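Local coordinates for protein AvmM (Streptomyces sp. NBRC 109436, PDB 7FE6) that catalyses macrocyclization in the biosynthesis of alchivemycin A, through dehydration followed by a Michael-type addition, at residues A33-G38 with L142-G147; F43-T48 with L60-W65; S67-L72 with E146-E151; E151-F156 with A185-G190. One frame throughout, in Å; residues are numbered along the deposited sequence.

Contact 1: A33-G38 with L142-G147; sequences AVITPG and LAFREG
At one end of the two-sheet β-sandwich, Pro37 and Gly38, just past the short strand 34-35, close against Phe144-Gly147, where strand 135-144 of the other sheet runs out into a turn. The one direct polar link is from Gly38 N to Phe144 O, at 2.8 Å; the bond is bent, with 136° at the hydrogen, and the donor lies tilted from the carbonyl plane. The amide N of Phe144 is reached through a water, which accepts from Phe144 N at 2.8 Å and donates to Thr36 O at 2.9 Å. Both polar backbone atoms of Phe144 are thereby tied to the 33-38 segment. The same water lies at the edge of the Phe144 ring, in its plane. Ile35 also comes to the ring edge, its CG2 branch lying 4.2 Å from Phe144 CD2. Further along, Glu146 CG rests 3.6 Å from Gly38 CA; with CG anti to the carbonyl carbon (chi1 -78°), the CG methylene covers the glycine and the rest of the chain runs on extended. Any β-carbon on Gly38 would collide with that methylene, and its positive phi of 86° also favours glycine. Pro37 lays its CB 4.2 Å from Arg145 O, while the Arg145 guanidinium is engaged with Asp76. Ile35 packs on Phe187 and Leu189 of strand 178-189 and on Ile41 of strand 40-49, and the Phe144 ring lies between the sheets against Leu189 and Ile64, the latter on strand 57-66.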
loop_
_atom_site.group_PDB
_atom_site.type_symbol
_atom_site.label_atom_id
_atom_site.label_comp_id
_atom_site.label_asym_id
_atom_site.label_seq_id
_atom_site.Cartn_x
_atom_site.Cartn_y
_atom_site.Cartn_z
ATOM N N ALA A 33 6.753 4.303 -9.446
ATOM C CA ALA A 33 6.578 3.245 -10.435
ATOM C C ALA A 33 7.594 3.343 -11.574
ATOM O O ALA A 33 7.771 2.367 -12.318
ATOM C CB ALA A 33 5.155 3.266 -10.987
ATOM N N VAL A 34 8.222 4.508 -11.762
ATOM C CA VAL A 34 9.332 4.665 -12.693
ATOM C C VAL A 34 10.457 5.384 -11.960
ATOM O O VAL A 34 10.232 6.431 -11.335
ATOM C CB VAL A 34 8.944 5.425 -13.981
ATOM C CG1 VAL A 34 10.151 5.598 -14.841
ATOM C CG2 VAL A 34 7.851 4.675 -14.773
ATOM N N ILE A 35 11.653 4.806 -12.012
ATOM C CA ILE A 35 12.846 5.388 -11.413
ATOM C C ILE A 35 13.773 5.850 -12.529
ATOM O O ILE A 35 14.065 5.091 -13.464
ATOM C CB ILE A 35 13.547 4.386 -10.478
ATOM C CG1 ILE A 35 12.701 4.163 -9.206
ATOM C CG2 ILE A 35 14.957 4.857 -10.170
ATOM C CD1 ILE A 35 13.139 3.034 -8.319
ATOM N N THR A 36 14.223 7.088 -12.445
ATOM C CA THR A 36 15.127 7.597 -13.466
ATOM C C THR A 36 16.550 7.144 -13.173
ATOM O O THR A 36 17.041 7.356 -12.060
ATOM C CB THR A 36 15.084 9.119 -13.527
ATOM O OG1 THR A 36 13.780 9.541 -13.924
ATOM C CG2 THR A 36 16.129 9.657 -14.511
ATOM N N PRO A 37 17.253 6.563 -14.145
ATOM C CA PRO A 37 18.656 6.205 -13.927
ATOM C C PRO A 37 19.466 7.404 -13.471
ATOM O O PRO A 37 19.243 8.534 -13.921
ATOM C CB PRO A 37 19.110 5.709 -15.303
ATOM C CG PRO A 37 17.895 5.193 -15.913
ATOM C CD PRO A 37 16.762 6.057 -15.435
ATOM N N GLY A 38 20.355 7.155 -12.501
ATOM C CA GLY A 38 21.252 8.161 -11.991
ATOM C C GLY A 38 20.663 9.004 -10.892
ATOM O O GLY A 38 21.413 9.643 -10.147
ATOM N N LEU A 142 17.941 5.445 -2.542
ATOM C CA LEU A 142 18.329 4.505 -3.576
ATOM C C LEU A 142 18.582 5.256 -4.867
ATOM O O LEU A 142 17.836 6.177 -5.221
ATOM C CB LEU A 142 17.251 3.457 -3.805
ATOM C CG LEU A 142 17.502 2.438 -4.908
ATOM C CD1 LEU A 142 18.770 1.655 -4.630
ATOM C CD2 LEU A 142 16.310 1.515 -5.031
ATOM N N ALA A 143 19.653 4.860 -5.552
ATOM C CA ALA A 143 20.019 5.424 -6.839
ATOM C C ALA A 143 20.702 4.337 -7.651
ATOM O O ALA A 143 21.637 3.695 -7.164
ATOM C CB ALA A 143 20.940 6.643 -6.668
ATOM N N PHE A 144 20.240 4.124 -8.876
ATOM C CA PHE A 144 20.956 3.259 -9.797
ATOM C C PHE A 144 21.896 4.096 -10.639
ATOM O O PHE A 144 21.615 5.258 -10.941
ATOM C CB PHE A 144 20.001 2.490 -10.692
ATOM C CG PHE A 144 19.146 1.527 -9.947
ATOM C CD1 PHE A 144 19.584 0.221 -9.723
ATOM C CD2 PHE A 144 17.920 1.923 -9.436
ATOM C CE1 PHE A 144 18.789 -0.675 -9.020
ATOM C CE2 PHE A 144 17.128 1.033 -8.734
ATOM C CZ PHE A 144 17.557 -0.262 -8.526
ATOM N N ARG A 145 23.031 3.507 -11.001
ATOM C CA ARG A 145 23.968 4.248 -11.818
ATOM C C ARG A 145 23.325 4.551 -13.167
ATOM O O ARG A 145 22.459 3.814 -13.647
ATOM C CB ARG A 145 25.274 3.463 -11.998
ATOM C CG ARG A 145 25.130 2.165 -12.783
ATOM C CD ARG A 145 26.487 1.500 -13.017
ATOM N NE ARG A 145 26.397 0.333 -13.893
ATOM C CZ ARG A 145 26.236 0.410 -15.210
ATOM N NH1 ARG A 145 26.132 1.595 -15.799
ATOM N NH2 ARG A 145 26.167 -0.691 -15.943
ATOM N N GLU A 146 23.732 5.672 -13.756
ATOM C CA GLU A 146 23.298 6.012 -15.099
ATOM C C GLU A 146 23.692 4.902 -16.060
ATOM O O GLU A 146 24.715 4.231 -15.885
ATOM C CB GLU A 146 23.942 7.324 -15.531
ATOM C CG GLU A 146 23.297 8.551 -14.939
ATOM C CD GLU A 146 24.016 9.831 -15.333
ATOM O OE1 GLU A 146 24.901 9.768 -16.222
ATOM O OE2 GLU A 146 23.671 10.901 -14.771
ATOM N N GLY A 147 22.886 4.715 -17.095
ATOM C CA GLY A 147 23.249 3.764 -18.113
ATOM C C GLY A 147 22.829 2.337 -17.854
ATOM O O GLY A 147 23.221 1.449 -18.621
HETATM O O HOH W 1 18.136 5.640 -10.008
#

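Contact 2: F43-T48 with L60-W65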
loop_
_atom_site.group_PDB
_atom_site.type_symbol
_atom_site.label_atom_id
_atom_site.label_comp_id
_atom_site.label_asym_id
_atom_site.label_seq_id
_atom_site.Cartn_x
_atom_site.Cartn_y
_atom_site.Cartn_z
ATOM N N PHE A 43 12.392 6.475 -0.186
ATOM C CA PHE A 43 11.115 5.880 0.183
ATOM C C PHE A 43 11.246 5.318 1.595
ATOM O O PHE A 43 12.306 5.383 2.221
ATOM C CB PHE A 43 10.659 4.796 -0.809
ATOM C CG PHE A 43 11.600 3.625 -0.916
ATOM C CD1 PHE A 43 12.655 3.641 -1.825
ATOM C CD2 PHE A 43 11.457 2.517 -0.083
ATOM C CE1 PHE A 43 13.528 2.571 -1.917
ATOM C CE2 PHE A 43 12.318 1.444 -0.183
ATOM C CZ PHE A 43 13.366 1.479 -1.106
ATOM N N SER A 44 10.138 4.833 2.131
ATOM C CA SER A 44 10.169 4.197 3.425
ATOM C C SER A 44 9.535 2.822 3.299
ATOM O O SER A 44 8.747 2.551 2.392
ATOM C CB SER A 44 9.497 5.045 4.529
ATOM O OG SER A 44 8.085 4.986 4.506
ATOM N N VAL A 45 9.959 1.934 4.181
ATOM C CA VAL A 45 9.444 0.577 4.235
ATOM C C VAL A 45 9.474 0.175 5.702
ATOM O O VAL A 45 10.393 0.549 6.439
ATOM C CB VAL A 45 10.264 -0.369 3.311
ATOM C CG1 VAL A 45 11.778 -0.194 3.531
ATOM C CG2 VAL A 45 9.856 -1.847 3.470
ATOM N N PHE A 46 8.464 -0.560 6.141
ATOM C CA PHE A 46 8.361 -0.861 7.555
ATOM C C PHE A 46 7.730 -2.234 7.712
ATOM O O PHE A 46 6.864 -2.619 6.923
ATOM C CB PHE A 46 7.558 0.213 8.318
ATOM C CG PHE A 46 6.429 0.856 7.520
ATOM C CD1 PHE A 46 6.688 1.893 6.630
ATOM C CD2 PHE A 46 5.105 0.451 7.711
ATOM C CE1 PHE A 46 5.666 2.484 5.900
ATOM C CE2 PHE A 46 4.062 1.039 6.993
ATOM C CZ PHE A 46 4.338 2.068 6.086
ATOM N N TYR A 47 8.176 -2.984 8.711
ATOM C CA TYR A 47 7.582 -4.287 8.971
ATOM C C TYR A 47 6.846 -4.251 10.303
ATOM O O TYR A 47 7.310 -3.620 11.259
ATOM C CB TYR A 47 8.631 -5.408 8.913
ATOM C CG TYR A 47 9.823 -5.314 9.853
ATOM C CD1 TYR A 47 10.974 -4.593 9.489
ATOM C CD2 TYR A 47 9.836 -6.007 11.073
ATOM C CE1 TYR A 47 12.091 -4.524 10.332
ATOM C CE2 TYR A 47 10.940 -5.949 11.925
ATOM C CZ TYR A 47 12.069 -5.203 11.543
ATOM O OH TYR A 47 13.157 -5.143 12.373
ATOM N N THR A 48 5.677 -4.906 10.345
ATOM C CA THR A 48 4.730 -4.795 11.448
ATOM C C THR A 48 4.334 -6.183 11.923
ATOM O O THR A 48 4.072 -7.072 11.105
ATOM C CB THR A 48 3.460 -4.037 11.043
ATOM O OG1 THR A 48 3.790 -2.716 10.599
ATOM C CG2 THR A 48 2.457 -3.965 12.217
ATOM N N LEU A 60 15.248 -5.930 8.749
ATOM C CA LEU A 60 14.685 -5.906 7.405
ATOM C C LEU A 60 15.706 -6.334 6.351
ATOM O O LEU A 60 16.875 -5.930 6.384
ATOM C CB LEU A 60 14.176 -4.503 7.052
ATOM C CG LEU A 60 13.595 -4.408 5.626
ATOM C CD1 LEU A 60 12.319 -5.230 5.490
ATOM C CD2 LEU A 60 13.451 -2.992 5.070
ATOM N N ASN A 61 15.239 -7.124 5.391
ATOM C CA ASN A 61 15.963 -7.385 4.155
ATOM C C ASN A 61 15.195 -6.769 2.989
ATOM O O ASN A 61 13.960 -6.684 3.012
ATOM C CB ASN A 61 16.163 -8.891 3.931
ATOM C CG ASN A 61 16.901 -9.561 5.090
ATOM O OD1 ASN A 61 18.105 -9.375 5.267
ATOM N ND2 ASN A 61 16.163 -10.315 5.909
ATOM N N LEU A 62 15.948 -6.299 1.991
ATOM C CA LEU A 62 15.424 -5.652 0.791
ATOM C C LEU A 62 16.036 -6.343 -0.421
ATOM O O LEU A 62 17.255 -6.541 -0.471
ATOM C CB LEU A 62 15.769 -4.162 0.779
ATOM C CG LEU A 62 14.758 -3.114 0.341
ATOM C CD1 LEU A 62 13.519 -3.108 1.224
ATOM C CD2 LEU A 62 15.446 -1.790 0.417
ATOM N N VAL A 63 15.207 -6.753 -1.373
ATOM C CA VAL A 63 15.690 -7.464 -2.552
ATOM C C VAL A 63 15.421 -6.629 -3.791
ATOM O O VAL A 63 14.295 -6.176 -4.007
ATOM C CB VAL A 63 15.048 -8.850 -2.689
ATOM C CG1 VAL A 63 15.632 -9.564 -3.874
ATOM C CG2 VAL A 63 15.287 -9.647 -1.433
ATOM N N ILE A 64 16.457 -6.401 -4.590
ATOM C CA ILE A 64 16.306 -5.717 -5.867
ATOM C C ILE A 64 16.441 -6.756 -6.965
ATOM O O ILE A 64 17.386 -7.549 -6.953
ATOM C CB ILE A 64 17.320 -4.579 -6.036
ATOM C CG1 ILE A 64 17.178 -3.591 -4.868
ATOM C CG2 ILE A 64 17.089 -3.902 -7.391
ATOM C CD1 ILE A 64 18.094 -2.391 -4.960
ATOM N N TRP A 65 15.480 -6.781 -7.880
ATOM C CA TRP A 65 15.338 -7.836 -8.875
ATOM C C TRP A 65 15.118 -7.216 -10.246
ATOM O O TRP A 65 14.275 -6.326 -10.399
ATOM C CB TRP A 65 14.176 -8.770 -8.522
ATOM C CG TRP A 65 13.823 -9.802 -9.593
ATOM C CD1 TRP A 65 14.625 -10.807 -10.067
ATOM C CD2 TRP A 65 12.549 -9.965 -10.253
ATOM N NE1 TRP A 65 13.939 -11.562 -11.004
ATOM C CE2 TRP A 65 12.666 -11.070 -11.129
ATOM C CE3 TRP A 65 11.331 -9.274 -10.199
ATOM C CZ2 TRP A 65 11.618 -11.498 -11.937
ATOM C CZ3 TRP A 65 10.289 -9.703 -11.002
ATOM C CH2 TRP A 65 10.440 -10.805 -11.859
#
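Leu60 reaches from strand 57-66 into the side chains of Tyr47 and Val45 on strand 40-49. Its CB lies beside the tyrosine ring, 3.9 Å from Tyr47 CE1, and the two side chains run past each other in opposite directions. The ring carbon Tyr47 CE1 is also 3.8 Å from the backbone atom Leu60 N. From CB the chain turns to CG, anti to the backbone N (chi1 179°), which carries the branch point away from the ring and toward Val45. At the tip, CD2 nestles against both valine methyls, 3.6 Å from Val45 CG1 and 4.1 Å from Val45 CG2. Val45 CG1 sits between the backbone N and the carbonyl carbon of its own residue, a setting that lets it touch two leucines at once: its second neighbour is Leu62 CD1, at 4.1 Å. The other branch of Leu62 continues the row, with CD2 placed at the edge of the phenylalanine ring, 4.2 Å from Phe43 CZ. All five residues are buried, and no hydrogen bond joins the two segments. The tyrosine hydroxyl bonds instead to Thr58, and the side chain of Tyr47 is about 10 Å from the bound alchivemycin A. Val136 and Val140 of strand 135-144 flank Tyr47 and Phe43, while Leu113 adjoins Leu62. The axes of segments 43-48 and 60-65 pass 8.7 Å apart, their directions 131° from each other. Strands belonging to different sheets and meeting through interleaved aliphatic and aromatic side chains are typical of the hydrophobic interior of a β-sandwich.

Contact 3: S67-L72 with E146-E151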
loop_
_atom_site.group_PDB
_atom_site.type_symbol
_atom_site.label_atom_id
_atom_site.label_comp_id
_atom_site.label_asym_id
_atom_site.label_seq_id
_atom_site.Cartn_x
_atom_site.Cartn_y
_atom_site.Cartn_z
ATOM N N SER A 67 13.989 -8.525 -13.954
ATOM C CA SER A 67 13.439 -9.685 -14.632
ATOM C C SER A 67 14.004 -9.873 -16.034
ATOM O O SER A 67 13.826 -10.951 -16.617
ATOM C CB SER A 67 11.925 -9.561 -14.734
ATOM O OG SER A 67 11.609 -8.616 -15.728
ATOM N N ASP A 68 14.652 -8.845 -16.598
ATOM C CA ASP A 68 14.978 -8.806 -18.020
ATOM C C ASP A 68 16.466 -8.632 -18.283
ATOM O O ASP A 68 16.851 -8.240 -19.389
ATOM C CB ASP A 68 14.179 -7.698 -18.711
ATOM C CG ASP A 68 14.368 -6.336 -18.060
ATOM O OD1 ASP A 68 14.903 -6.275 -16.932
ATOM O OD2 ASP A 68 13.954 -5.323 -18.667
ATOM N N ARG A 69 17.308 -8.941 -17.305
ATOM C CA ARG A 69 18.752 -8.972 -17.472
ATOM C C ARG A 69 19.366 -9.573 -16.219
ATOM O O ARG A 69 18.778 -9.503 -15.134
ATOM C CB ARG A 69 19.303 -7.575 -17.737
ATOM C CG ARG A 69 18.871 -6.538 -16.731
ATOM C CD ARG A 69 19.157 -5.159 -17.284
ATOM N NE ARG A 69 20.583 -4.973 -17.544
ATOM C CZ ARG A 69 21.093 -3.901 -18.138
ATOM N NH1 ARG A 69 20.300 -2.920 -18.545
ATOM N NH2 ARG A 69 22.397 -3.809 -18.338
ATOM N N ASP A 70 20.560 -10.155 -16.367
ATOM C CA ASP A 70 21.169 -10.816 -15.218
ATOM C C ASP A 70 22.531 -10.234 -14.850
ATOM O O ASP A 70 23.259 -10.843 -14.050
ATOM C CB ASP A 70 21.291 -12.323 -15.448
ATOM C CG ASP A 70 22.042 -12.661 -16.703
ATOM O OD1 ASP A 70 22.868 -11.837 -17.164
ATOM O OD2 ASP A 70 21.820 -13.776 -17.216
ATOM N N ASP A 71 22.872 -9.051 -15.366
ATOM C CA ASP A 71 24.156 -8.420 -15.086
ATOM C C ASP A 71 24.138 -7.476 -13.884
ATOM O O ASP A 71 25.199 -6.979 -13.505
ATOM C CB ASP A 71 24.632 -7.647 -16.314
ATOM C CG ASP A 71 23.545 -6.749 -16.889
ATOM O OD1 ASP A 71 22.344 -7.033 -16.667
ATOM O OD2 ASP A 71 23.892 -5.747 -17.549
ATOM N N LEU A 72 22.983 -7.187 -13.291
ATOM C CA LEU A 72 22.949 -6.305 -12.126
ATOM C C LEU A 72 23.761 -6.880 -10.960
ATOM O O LEU A 72 23.715 -8.081 -10.676
ATOM C CB LEU A 72 21.496 -6.056 -11.696
ATOM C CG LEU A 72 21.205 -5.265 -10.412
ATOM C CD1 LEU A 72 21.637 -3.815 -10.570
ATOM C CD2 LEU A 72 19.718 -5.341 -10.024
ATOM N N GLU A 146 23.732 5.672 -13.756
ATOM C CA GLU A 146 23.298 6.012 -15.099
ATOM C C GLU A 146 23.692 4.902 -16.060
ATOM O O GLU A 146 24.715 4.231 -15.885
ATOM C CB GLU A 146 23.942 7.324 -15.531
ATOM C CG GLU A 146 23.297 8.551 -14.939
ATOM C CD GLU A 146 24.016 9.831 -15.333
ATOM O OE1 GLU A 146 24.901 9.768 -16.222
ATOM O OE2 GLU A 146 23.671 10.901 -14.771
ATOM N N GLY A 147 22.886 4.715 -17.095
ATOM C CA GLY A 147 23.249 3.764 -18.113
ATOM C C GLY A 147 22.829 2.337 -17.854
ATOM O O GLY A 147 23.221 1.449 -18.621
ATOM N N ILE A 148 22.088 2.070 -16.782
ATOM C CA ILE A 148 21.501 0.755 -16.571
ATOM C C ILE A 148 19.990 0.934 -16.516
ATOM O O ILE A 148 19.495 1.900 -15.924
ATOM C CB ILE A 148 22.080 0.067 -15.315
ATOM C CG1 ILE A 148 21.649 -1.401 -15.248
ATOM C CG2 ILE A 148 21.716 0.826 -14.039
ATOM C CD1 ILE A 148 22.493 -2.248 -14.277
ATOM N N THR A 149 19.266 0.062 -17.216
ATOM C CA THR A 149 17.819 0.170 -17.328
ATOM C C THR A 149 17.168 -1.188 -17.104
ATOM O O THR A 149 17.827 -2.234 -17.150
ATOM C CB THR A 149 17.379 0.683 -18.701
ATOM O OG1 THR A 149 17.748 -0.272 -19.706
ATOM C CG2 THR A 149 18.001 2.043 -18.997
ATOM N N SER A 150 15.855 -1.155 -16.861
ATOM C CA SER A 150 15.082 -2.380 -16.747
ATOM C C SER A 150 13.614 -2.073 -17.008
ATOM O O SER A 150 13.092 -1.070 -16.518
ATOM C CB SER A 150 15.263 -3.011 -15.365
ATOM O OG SER A 150 14.426 -4.139 -15.241
ATOM N N GLU A 151 12.947 -2.943 -17.753
ATOM C CA GLU A 151 11.554 -2.728 -18.090
ATOM C C GLU A 151 10.580 -3.516 -17.215
ATOM O O GLU A 151 9.362 -3.344 -17.345
ATOM C CB GLU A 151 11.364 -3.007 -19.578
ATOM C CG GLU A 151 11.992 -1.857 -20.361
ATOM C CD GLU A 151 11.368 -0.527 -19.911
ATOM O OE1 GLU A 151 10.120 -0.408 -20.099
ATOM O OE2 GLU A 151 12.071 0.332 -19.295
#
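Asp68 faces Ser150, their CA atoms 6.6 Å apart, and the two irregular segments then run past each other in opposite senses until Leu72 comes beside Ile148. The carboxylate of Asp68 takes one bond on each oxygen. Ser150 OG donates to Asp68 OD1 at 2.8 Å, and Glu151 N donates to Asp68 OD2 at 2.7 Å, nearly straight at 170°. Both donors approach on the syn side, about 20° out of the carboxylate plane, and together they fix the rotation of the group just where the chain turns a corner at Glu151. Both segments belong to connections that cross from one sheet of the β-sandwich to the other, so the contact joins two of these crossovers side by side. Arg69 spans the gap with a bend at chi3 (-61°). Its NH1 donates to Thr149 O at 2.9 Å, while NE and NH2 hold the two oxygens of Asp71 side-on, in the guanidinium plane. Ile148 CG1 lies over one guanidinium face, 3.9 Å from Arg69 CZ and offset toward the rim. Shortening Arg69 to an alanine is likely to leave the Asp71 carboxylate without its counter-charge and Thr149 O without this side-chain donor, and to uncover Ile148. Beyond the arginine, Leu72 CD1 meets Ile148 CD1 at 4.1 Å, the side chains crossing at about a right angle, with Phe66 of strand 57-66 touching both.

Contact 4: E151-F156 with A185-G190; sequences EHAGIF and ASFRLG
Ala153 and Ile155 pair in antiparallel fashion with Phe187 and Ala185, each pair joined by two backbone hydrogen bonds. Ala153 N reaches Phe187 O at 3.2 Å and Phe187 N returns to Ala153 O at 3.0 Å; the bonds from Ile155 N to Ala185 O and from Ala185 N to Ile155 O are both 2.8 Å. Between them lies the non-hydrogen-bonded pair Gly154-Ser186, its CA atoms only 4.3 Å apart. On the face carrying Ala153, Ile155 and Phe187, the phenylalanine CG stands between its backbone N and carbonyl carbon (chi1 68°), which swings the ring across the neighbouring strand. Ala153 CB sits over the ring face in a CH-π contact, 3.9 Å from the centroid, and Ile155 CG1 comes 3.5 Å from Phe187 CE1. These are inner strands of the mixed sheet, flanked by strand 57-66 beyond 153-162 and by strand 34-35 beyond 178-189. At the corner, Arg188 NH1 meets the syn lone pair of Glu151 OE2 at 3.1 Å, close to the guanidinium plane, with a weak second bond to OE1. The guanidinium NE makes a salt bridge with Glu42 of the second subunit. A leucine in place of Arg188 would probably leave Glu151 and that Glu42 without their shared positive mate. On the opposite face, His152 ND1 is hydrogen-bonded to His139 NE2 of the second subunit, and Ser186 OG to Gln184.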
loop_
_atom_site.group_PDB
_atom_site.type_symbol
_atom_site.label_atom_id
_atom_site.label_comp_id
_atom_site.label_asym_id
_atom_site.label_seq_id
_atom_site.Cartn_x
_atom_site.Cartn_y
_atom_site.Cartn_z
ATOM N N GLU A 151 12.947 -2.943 -17.753
ATOM C CA GLU A 151 11.554 -2.728 -18.090
ATOM C C GLU A 151 10.580 -3.516 -17.215
ATOM O O GLU A 151 9.362 -3.344 -17.345
ATOM C CB GLU A 151 11.364 -3.007 -19.578
ATOM C CG GLU A 151 11.992 -1.857 -20.361
ATOM C CD GLU A 151 11.368 -0.527 -19.911
ATOM O OE1 GLU A 151 10.120 -0.408 -20.099
ATOM O OE2 GLU A 151 12.071 0.332 -19.295
ATOM N N HIS A 152 11.081 -4.355 -16.316
ATOM C CA HIS A 152 10.232 -4.926 -15.279
ATOM C C HIS A 152 11.129 -5.383 -14.137
ATOM O O HIS A 152 11.862 -6.371 -14.267
ATOM C CB HIS A 152 9.365 -6.071 -15.799
ATOM C CG HIS A 152 8.659 -6.813 -14.705
ATOM N ND1 HIS A 152 7.788 -6.194 -13.828
ATOM C CD2 HIS A 152 8.741 -8.105 -14.303
ATOM C CE1 HIS A 152 7.341 -7.083 -12.957
ATOM N NE2 HIS A 152 7.904 -8.250 -13.223
ATOM N N ALA A 153 11.032 -4.679 -13.015
ATOM C CA ALA A 153 11.895 -4.875 -11.872
ATOM C C ALA A 153 11.032 -4.758 -10.631
ATOM O O ALA A 153 9.890 -4.284 -10.681
ATOM C CB ALA A 153 13.032 -3.845 -11.851
ATOM N N GLY A 154 11.588 -5.160 -9.502
ATOM C CA GLY A 154 10.866 -5.028 -8.254
ATOM C C GLY A 154 11.818 -4.762 -7.119
ATOM O O GLY A 154 12.977 -5.206 -7.130
ATOM N N ILE A 155 11.331 -4.012 -6.136
ATOM C CA ILE A 155 11.932 -4.000 -4.812
ATOM C C ILE A 155 11.055 -4.873 -3.927
ATOM O O ILE A 155 9.822 -4.724 -3.915
ATOM C CB ILE A 155 12.053 -2.576 -4.258
ATOM C CG1 ILE A 155 12.765 -1.685 -5.270
ATOM C CG2 ILE A 155 12.836 -2.593 -2.970
ATOM C CD1 ILE A 155 12.791 -0.199 -4.904
ATOM N N PHE A 156 11.678 -5.769 -3.179
ATOM C CA PHE A 156 10.947 -6.686 -2.323
ATOM C C PHE A 156 11.386 -6.526 -0.879
ATOM O O PHE A 156 12.580 -6.382 -0.595
ATOM C CB PHE A 156 11.140 -8.135 -2.729
ATOM C CG PHE A 156 10.572 -8.481 -4.076
ATOM C CD1 PHE A 156 11.265 -8.145 -5.250
ATOM C CD2 PHE A 156 9.352 -9.164 -4.170
ATOM C CE1 PHE A 156 10.769 -8.487 -6.480
ATOM C CE2 PHE A 156 8.832 -9.499 -5.398
ATOM C CZ PHE A 156 9.546 -9.163 -6.568
ATOM N N ALA A 185 7.187 -4.188 -4.684
ATOM C CA ALA A 185 6.927 -2.916 -5.341
ATOM C C ALA A 185 7.509 -3.044 -6.740
ATOM O O ALA A 185 8.734 -3.146 -6.889
ATOM C CB ALA A 185 7.550 -1.757 -4.568
ATOM N N SER A 186 6.640 -3.083 -7.756
ATOM C CA SER A 186 7.087 -3.196 -9.143
ATOM C C SER A 186 7.338 -1.826 -9.741
ATOM O O SER A 186 6.597 -0.882 -9.501
ATOM C CB SER A 186 6.063 -3.933 -9.998
ATOM O OG SER A 186 5.938 -5.273 -9.580
ATOM N N PHE A 187 8.369 -1.726 -10.554
ATOM C CA PHE A 187 8.720 -0.436 -11.120
ATOM C C PHE A 187 9.434 -0.684 -12.435
ATOM O O PHE A 187 9.679 -1.827 -12.819
ATOM C CB PHE A 187 9.579 0.379 -10.134
ATOM C CG PHE A 187 10.953 -0.195 -9.899
ATOM C CD1 PHE A 187 11.142 -1.224 -8.995
ATOM C CD2 PHE A 187 12.065 0.327 -10.568
ATOM C CE1 PHE A 187 12.418 -1.748 -8.776
ATOM C CE2 PHE A 187 13.325 -0.184 -10.366
ATOM C CZ PHE A 187 13.512 -1.223 -9.463
ATOM N N ARG A 188 9.672 0.391 -13.171
ATOM C CA ARG A 188 10.597 0.388 -14.286
ATOM C C ARG A 188 11.759 1.309 -13.952
ATOM O O ARG A 188 11.584 2.333 -13.279
ATOM C CB ARG A 188 9.920 0.844 -15.574
ATOM C CG ARG A 188 8.939 -0.151 -16.155
ATOM C CD ARG A 188 8.576 0.257 -17.563
ATOM N NE ARG A 188 8.098 1.638 -17.618
ATOM C CZ ARG A 188 8.816 2.673 -18.061
ATOM N NH1 ARG A 188 10.059 2.490 -18.504
ATOM N NH2 ARG A 188 8.291 3.893 -18.067
ATOM N N LEU A 189 12.942 0.954 -14.436
ATOM C CA LEU A 189 14.125 1.806 -14.322
ATOM C C LEU A 189 14.411 2.341 -15.718
ATOM O O LEU A 189 14.959 1.627 -16.563
ATOM C CB LEU A 189 15.304 1.019 -13.766
ATOM C CG LEU A 189 16.678 1.688 -13.673
ATOM C CD1 LEU A 189 16.630 2.939 -12.796
ATOM C CD2 LEU A 189 17.759 0.685 -13.211
ATOM N N GLY A 190 14.046 3.601 -15.957
ATOM C CA GLY A 190 14.154 4.187 -17.284
ATOM C C GLY A 190 13.420 5.501 -17.475
ATOM O O GLY A 190 13.375 6.338 -16.560
#

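In the fold
Contacts 1, 3 and 4 cluster at one end of the sandwich, contact 1 and contact 3 each having their centres about 10 Å from that of contact 4. Contact 2 lies close to the spatial centre of the subunit, about 14 Å from contact 4 and 20 Å from contact 3. Backbone pairing joins several of them: Ile35 N lies 2.8 Å from Arg188 O, Val63 N 2.8 Å from Phe156 O, and Ser150 O 2.9 Å from Leu189 N. Ile64 packs on Phe144 and Leu72, linking contact 2 to contacts 1 and 3. The bound alchivemycin A, whose pocket includes Arg50, Val133 and Glu134, is approached by contact 2 through Tyr47.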